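Long-range contacts in molybdopterin biosynthesis protein (Mycobacterium abscessus, PDB 3TCR), which probably binds molybdopterin or a precursor of it during molybdenum cofactor biosynthesis: residues L105-G110 with V167-S172; L47-N52 with V82-D87. All blocks are in the same frame, centred on the assembly; numbering follows the deposited sequence.

Contact 1 of 2, residues L105-G110 with V167-S172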
ATOM      1  N   LEU A 105      14.466  17.357  -3.775  1.00 15.36           N
ATOM      2  CA  LEU A 105      14.278  16.204  -2.884  1.00 14.91           C
ATOM      3  C   LEU A 105      14.412  16.565  -1.422  1.00 14.72           C
ATOM      4  O   LEU A 105      15.404  17.151  -1.013  1.00 15.70           O
ATOM      5  CB  LEU A 105      15.300  15.122  -3.220  1.00 14.93           C
ATOM      6  CG  LEU A 105      15.311  13.882  -2.356  1.00 14.83           C
ATOM      7  CD1 LEU A 105      13.985  13.138  -2.415  1.00 13.91           C
ATOM      8  CD2 LEU A 105      16.514  13.029  -2.803  1.00 14.98           C
ATOM      9  N   VAL A 106      13.405  16.221  -0.639  1.00 14.37           N
ATOM     10  CA  VAL A 106      13.463  16.315   0.807  1.00 14.02           C
ATOM     11  C   VAL A 106      13.331  14.905   1.366  1.00 14.12           C
ATOM     12  O   VAL A 106      12.353  14.196   1.046  1.00 15.27           O
ATOM     13  CB  VAL A 106      12.315  17.179   1.342  1.00 14.09           C
ATOM     14  CG1 VAL A 106      12.214  17.059   2.857  1.00 13.85           C
ATOM     15  CG2 VAL A 106      12.446  18.631   0.883  1.00 13.13           C
ATOM     16  N   VAL A 107      14.335  14.465   2.127  1.00 13.84           N
ATOM     17  CA  VAL A 107      14.300  13.220   2.877  1.00 13.62           C
ATOM     18  C   VAL A 107      14.164  13.586   4.356  1.00 14.23           C
ATOM     19  O   VAL A 107      15.001  14.328   4.900  1.00 14.08           O
ATOM     20  CB  VAL A 107      15.609  12.459   2.682  1.00 14.31           C
ATOM     21  CG1 VAL A 107      15.657  11.148   3.498  1.00 13.78           C
ATOM     22  CG2 VAL A 107      15.860  12.214   1.185  1.00 14.14           C
ATOM     23  N   THR A 108      13.096  13.113   4.996  1.00 14.20           N
ATOM     24  CA  THR A 108      12.902  13.272   6.433  1.00 14.33           C
ATOM     25  C   THR A 108      13.340  11.932   7.035  1.00 15.17           C
ATOM     26  O   THR A 108      13.109  10.881   6.414  1.00 15.18           O
ATOM     27  CB  THR A 108      11.421  13.558   6.827  1.00 14.02           C
ATOM     28  OG1 THR A 108      10.608  12.383   6.649  1.00 13.48           O
ATOM     29  CG2 THR A 108      10.825  14.690   6.020  1.00 13.88           C
ATOM     30  N   VAL A 109      13.943  11.978   8.226  1.00 15.61           N
ATOM     31  CA  VAL A 109      14.556  10.826   8.872  1.00 15.99           C
ATOM     32  C   VAL A 109      14.077  10.827  10.308  1.00 16.12           C
ATOM     33  O   VAL A 109      14.386  11.758  11.056  1.00 15.99           O
ATOM     34  CB  VAL A 109      16.107  10.959   8.912  1.00 17.26           C
ATOM     35  CG1 VAL A 109      16.773   9.777   9.648  1.00 16.55           C
ATOM     36  CG2 VAL A 109      16.660  11.145   7.510  1.00 17.32           C
ATOM     37  N   GLY A 110      13.325   9.796  10.699  1.00 16.32           N
ATOM     38  CA  GLY A 110      12.731   9.752  12.033  1.00 16.60           C
ATOM     39  C   GLY A 110      11.231   9.963  12.039  1.00 17.24           C
ATOM     40  O   GLY A 110      10.628  10.458  11.023  1.00 15.99           O
ATOM     41  N   VAL A 167      10.037  12.329   0.888  1.00 13.60           N
ATOM     42  CA  VAL A 167      10.060  10.930   1.305  1.00 14.04           C
ATOM     43  C   VAL A 167      10.455  10.785   2.789  1.00 14.78           C
ATOM     44  O   VAL A 167      11.517  11.279   3.225  1.00 15.35           O
ATOM     45  CB  VAL A 167      11.051  10.118   0.427  1.00 14.61           C
ATOM     46  CG1 VAL A 167      10.986   8.614   0.747  1.00 13.77           C
ATOM     47  CG2 VAL A 167      10.804  10.404  -1.083  1.00 14.81           C
ATOM     48  N   ASN A 168       9.590  10.138   3.566  1.00 15.22           N
ATOM     49  CA  ASN A 168       9.888   9.788   4.958  1.00 15.81           C
ATOM     50  C   ASN A 168      10.669   8.471   5.078  1.00 16.33           C
ATOM     51  O   ASN A 168      10.225   7.423   4.544  1.00 16.33           O
ATOM     52  CB  ASN A 168       8.593   9.535   5.740  1.00 15.82           C
ATOM     53  CG  ASN A 168       7.622  10.705   5.757  1.00 16.04           C
ATOM     54  OD1 ASN A 168       6.393  10.462   5.804  1.00 16.27           O
ATOM     55  ND2 ASN A 168       8.128  11.950   5.816  1.00 14.84           N
ATOM     56  N   ILE A 169      11.787   8.484   5.793  1.00 17.24           N
ATOM     57  CA  ILE A 169      12.398   7.213   6.216  1.00 19.09           C
ATOM     58  C   ILE A 169      12.580   7.127   7.738  1.00 19.11           C
ATOM     59  O   ILE A 169      12.621   8.156   8.423  1.00 18.75           O
ATOM     60  CB  ILE A 169      13.689   6.899   5.440  1.00 20.66           C
ATOM     61  CG1 ILE A 169      14.843   7.753   5.848  1.00 21.75           C
ATOM     62  CG2 ILE A 169      13.523   7.162   3.930  1.00 19.29           C
ATOM     63  CD1 ILE A 169      15.910   7.710   4.732  1.00 24.39           C
ATOM     64  N   ALA A 170      12.659   5.901   8.247  1.00 19.42           N
ATOM     65  CA  ALA A 170      12.857   5.656   9.683  1.00 20.78           C
ATOM     66  C   ALA A 170      14.202   6.154  10.106  1.00 21.23           C
ATOM     67  O   ALA A 170      15.109   6.347   9.284  1.00 20.38           O
ATOM     68  CB  ALA A 170      12.694   4.180  10.058  1.00 19.13           C
ATOM     69  N   GLY A 171      14.319   6.381  11.413  1.00 24.22           N
ATOM     70  CA  GLY A 171      15.455   7.094  11.986  1.00 25.56           C
ATOM     71  C   GLY A 171      16.806   6.398  12.163  1.00 28.87           C
ATOM     72  O   GLY A 171      17.835   7.093  12.333  1.00 33.64           O
ATOM     73  N   SER A 172      16.853   5.072  12.169  1.00 28.76           N
ATOM     74  CA  SER A 172      18.121   4.378  12.465  1.00 29.67           C
ATOM     75  C   SER A 172      19.106   4.400  11.297  1.00 31.68           C
ATOM     76  O   SER A 172      18.723   4.612  10.135  1.00 32.93           O
ATOM     77  CB  SER A 172      17.835   2.933  12.827  1.00 29.38           C
ATOM     78  OG  SER A 172      17.350   2.275  11.681  1.00 29.28           O
TER
HETATM   79  O   HOH W   1      10.829  10.350   8.380  1.00 13.41           O
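Thr108 and Asn168 are paired across two parallel strands, their side chains side by side on one face of the sheet. Thr108 CB lies 3.8 Å from Asn168 ND2 and CG2 3.9 Å from the same nitrogen, while OG1, set between the backbone N and carbonyl carbon (chi1 71°), accepts a hydrogen bond from Asn168 ND2 at 2.7 Å. The oxygen sits 19° out of the Asn168 amide plane. The same OG1 donates to a water that donates to the carbonyls of Gly110 and Ile169, so the buried hydroxyl is used both ways. Asn168 is fixed at both ends of its amide: OD1 takes the N-H of Val157 and ND2 also bonds Thr124. On the other face, Val107 CG1 touches Ile169 CD1 at 3.7 Å. The backbone bonds run from Val167 N to Val106 O, Thr108 N to Val167 O and Ile169 N to Thr108 O (2.8 Å), to Gly110 N on Ile169 O. This parallel ladder joins central strands of the alpha/beta sheet: strand 44-51 flanks strand 105-109, helix 173-196, started by N-cap Ser172, packs on Val107, Val109 and Val167, and helix 64-73 on Val107 and Val109.

Contact 2 of 2, residues L47-N52 with V82-D87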
ATOM      1  N   LEU A  47      17.351  18.467   0.564  1.00 18.54           N
ATOM      2  CA  LEU A  47      17.364  18.879   1.965  1.00 19.36           C
ATOM      3  C   LEU A  47      17.010  17.697   2.868  1.00 18.89           C
ATOM      4  O   LEU A  47      16.119  16.908   2.561  1.00 19.93           O
ATOM      5  CB  LEU A  47      16.371  20.014   2.214  1.00 21.53           C
ATOM      6  CG  LEU A  47      16.305  20.595   3.656  1.00 23.26           C
ATOM      7  CD1 LEU A  47      17.285  21.758   3.797  1.00 25.23           C
ATOM      8  CD2 LEU A  47      14.915  21.084   3.955  1.00 22.44           C
ATOM      9  N   VAL A  48      17.712  17.590   3.983  1.00 18.06           N
ATOM     10  CA  VAL A  48      17.469  16.591   4.978  1.00 16.65           C
ATOM     11  C   VAL A  48      16.819  17.210   6.187  1.00 16.85           C
ATOM     12  O   VAL A  48      17.305  18.223   6.728  1.00 17.42           O
ATOM     13  CB  VAL A  48      18.793  15.950   5.426  1.00 16.86           C
ATOM     14  CG1 VAL A  48      18.521  14.799   6.402  1.00 15.48           C
ATOM     15  CG2 VAL A  48      19.557  15.477   4.205  1.00 16.19           C
ATOM     16  N   VAL A  49      15.720  16.604   6.621  1.00 16.79           N
ATOM     17  CA  VAL A  49      15.010  17.018   7.822  1.00 16.97           C
ATOM     18  C   VAL A  49      15.126  15.898   8.859  1.00 17.25           C
ATOM     19  O   VAL A  49      14.588  14.834   8.661  1.00 16.75           O
ATOM     20  CB  VAL A  49      13.508  17.287   7.531  1.00 16.52           C
ATOM     21  CG1 VAL A  49      12.784  17.710   8.813  1.00 15.60           C
ATOM     22  CG2 VAL A  49      13.358  18.345   6.436  1.00 16.27           C
ATOM     23  N   ILE A  50      15.851  16.141   9.952  1.00 19.19           N
ATOM     24  CA  ILE A  50      16.007  15.151  11.028  1.00 19.82           C
ATOM     25  C   ILE A  50      14.842  15.353  11.966  1.00 20.23           C
ATOM     26  O   ILE A  50      14.688  16.444  12.503  1.00 20.86           O
ATOM     27  CB  ILE A  50      17.296  15.384  11.840  1.00 20.89           C
ATOM     28  CG1 ILE A  50      18.529  15.195  10.952  1.00 21.68           C
ATOM     29  CG2 ILE A  50      17.328  14.488  13.081  1.00 19.49           C
ATOM     30  CD1 ILE A  50      18.581  13.860  10.243  1.00 22.61           C
ATOM     31  N   VAL A  51      14.016  14.331  12.149  1.00 20.28           N
ATOM     32  CA  VAL A  51      12.865  14.437  13.035  1.00 20.59           C
ATOM     33  C   VAL A  51      13.179  13.635  14.286  1.00 22.20           C
ATOM     34  O   VAL A  51      13.032  12.412  14.306  1.00 22.77           O
ATOM     35  CB  VAL A  51      11.546  13.920  12.389  1.00 20.17           C
ATOM     36  CG1 VAL A  51      10.383  14.088  13.383  1.00 19.98           C
ATOM     37  CG2 VAL A  51      11.261  14.633  11.057  1.00 18.33           C
ATOM     38  N   ASN A  52      13.656  14.324  15.313  1.00 23.61           N
ATOM     39  CA  ASN A  52      14.123  13.662  16.529  1.00 24.93           C
ATOM     40  C   ASN A  52      14.126  14.585  17.745  1.00 25.99           C
ATOM     41  O   ASN A  52      14.882  15.545  17.785  1.00 25.77           O
ATOM     42  CB  ASN A  52      15.538  13.152  16.279  1.00 25.19           C
ATOM     43  CG  ASN A  52      15.981  12.134  17.303  1.00 26.01           C
ATOM     44  OD1 ASN A  52      16.149  12.418  18.490  1.00 24.61           O
ATOM     45  ND2 ASN A  52      16.167  10.925  16.831  1.00 27.99           N
ATOM     46  N   VAL A  82      18.027  20.280   8.505  1.00 20.76           N
ATOM     47  CA  VAL A  82      17.175  20.920   9.484  1.00 20.77           C
ATOM     48  C   VAL A  82      16.881  19.890  10.556  1.00 20.88           C
ATOM     49  O   VAL A  82      16.596  18.726  10.229  1.00 21.87           O
ATOM     50  CB  VAL A  82      15.838  21.410   8.838  1.00 21.85           C
ATOM     51  CG1 VAL A  82      14.931  22.060   9.900  1.00 22.26           C
ATOM     52  CG2 VAL A  82      16.110  22.435   7.734  1.00 22.92           C
ATOM     53  N   VAL A  83      16.968  20.287  11.825  1.00 21.76           N
ATOM     54  CA  VAL A  83      16.565  19.435  12.932  1.00 21.96           C
ATOM     55  C   VAL A  83      15.251  19.959  13.526  1.00 22.82           C
ATOM     56  O   VAL A  83      15.145  21.131  13.817  1.00 24.05           O
ATOM     57  CB  VAL A  83      17.633  19.372  14.048  1.00 23.11           C
ATOM     58  CG1 VAL A  83      17.141  18.449  15.187  1.00 21.84           C
ATOM     59  CG2 VAL A  83      18.961  18.845  13.490  1.00 22.88           C
ATOM     60  N   VAL A  84      14.258  19.093  13.685  1.00 22.30           N
ATOM     61  CA  VAL A  84      13.016  19.466  14.322  1.00 22.73           C
ATOM     62  C   VAL A  84      12.627  18.387  15.324  1.00 24.80           C
ATOM     63  O   VAL A  84      13.110  17.239  15.269  1.00 24.18           O
ATOM     64  CB  VAL A  84      11.845  19.592  13.295  1.00 22.21           C
ATOM     65  CG1 VAL A  84      12.084  20.717  12.288  1.00 20.64           C
ATOM     66  CG2 VAL A  84      11.602  18.265  12.583  1.00 19.89           C
ATOM     67  N   GLU A  85      11.737  18.770  16.236  1.00 26.88           N
ATOM     68  CA  GLU A  85      11.115  17.859  17.176  1.00 28.70           C
ATOM     69  C   GLU A  85      10.046  17.053  16.473  1.00 28.24           C
ATOM     70  O   GLU A  85       9.641  17.381  15.364  1.00 27.43           O
ATOM     71  CB  GLU A  85      10.438  18.651  18.302  1.00 31.13           C
ATOM     72  CG  GLU A  85      11.403  19.432  19.181  1.00 35.03           C
ATOM     73  CD  GLU A  85      10.710  20.378  20.182  1.00 37.17           C
ATOM     74  OE1 GLU A  85       9.750  21.083  19.820  1.00 39.11           O
ATOM     75  OE2 GLU A  85      11.159  20.450  21.324  1.00 38.31           O
ATOM     76  N   ASN A  86       9.537  16.047  17.172  1.00 28.84           N
ATOM     77  CA  ASN A  86       8.356  15.300  16.739  1.00 27.68           C
ATOM     78  C   ASN A  86       7.134  16.103  17.009  1.00 26.75           C
ATOM     79  O   ASN A  86       6.407  15.855  17.977  1.00 26.56           O
ATOM     80  CB  ASN A  86       8.236  13.951  17.472  1.00 28.64           C
ATOM     81  CG  ASN A  86       8.702  12.799  16.625  1.00 28.50           C
ATOM     82  OD1 ASN A  86       8.112  12.512  15.568  1.00 30.79           O
ATOM     83  ND2 ASN A  86       9.805  12.198  17.013  1.00 26.79           N
ATOM     84  N   ASP A  87       6.913  17.045  16.109  1.00 26.14           N
ATOM     85  CA  ASP A  87       5.943  18.078  16.265  1.00 26.27           C
ATOM     86  C   ASP A  87       5.458  18.421  14.880  1.00 26.46           C
ATOM     87  O   ASP A  87       6.223  18.916  14.032  1.00 24.33           O
ATOM     88  CB  ASP A  87       6.580  19.301  16.903  1.00 27.23           C
ATOM     89  CG  ASP A  87       5.603  20.441  17.053  1.00 28.46           C
ATOM     90  OD1 ASP A  87       4.999  20.523  18.142  1.00 31.35           O
ATOM     91  OD2 ASP A  87       5.401  21.215  16.090  1.00 27.85           O
TER
HETATM   92  O   HOH W   2      12.245  10.325  15.973  1.00 36.70           O
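The beta-alpha-beta unit formed by strand 44-51, helix 64-73 and strand 76-84 brings its two parallel strands together here, with Val49 opposite Val82, Ile50 opposite Val83 and Val51 opposite Val84. Four backbone hydrogen bonds join them: Val82 N to Val48 O, Ile50 N to Val82 O at 2.7 Å, Val84 N to Ile50 O, and Asn52 N to Val84 O. The third is almost straight, with an N-H...O angle of 172°. Val82 O and Val84 O also receive longer CA-H...O contacts from Val49 and Val51, so each carbonyl is approached twice from strand 44-51.

The face carrying Val49, Val51, Val82 and Val84 is apolar. Both methyls of Leu47 come to Val82 CG2, CD1 at 4.2 Å. Further along, with chi1 -64° placing CG1 anti to the carbonyl carbon, Val84 CG2 falls between the backbone N and the carbonyl carbon, where it meets Val49 CG1 and Val51 CG2, each at 4.0 Å. Ile50 and Val83 lie on the other face, with Ile50 CB 4.2 Å from Val83 CG2.

Past the strands, Asn86, the centre of an inverse gamma turn, crosses Val51 at about a right angle, its OD1 lying 3.5 Å from Val51 CG1 and also making a weak hydrogen bond with Val119 N. Its ND2 donates to a water at 3.2 Å, and that water donates to Val51 O, linking the end of strand 44-51 to the turn after strand 76-84. Asn52 turns its OD1 to the N-H of Thr55, while Glu85 OE2 bonds His57.

Helix 88-100, which begins after the N-cap Asp87, packs on the valine face through Ile91, beside Val51 and Val84, and Ala98, beside Leu47. Helix 64-73 lies against Val48 on the other face, and strand 105-109 continues the sheet beyond strand 44-51.

Contacts 1 and 2 are two parallel pairings in one sheet, separated by the pairing of strands 44-51 and 105-109: Val109 O lies 2.8 Å from Val51 N, a probable hydrogen bond, as does Leu105 O from Leu47 N. Their centres are about 9 Å apart. Contact 1 is near the middle of the chain and almost wholly buried, and it has polar side chains and a water on one face of the sheet. Contact 2 is farther out and includes strand 76-84, outermost within the chain; its pairing is aliphatic, with polar groups gathered beyond the strand ends. Helix 64-73 reaches both, whereas helix 173-196 packs on contact 1 and helix 88-100 on contact 2.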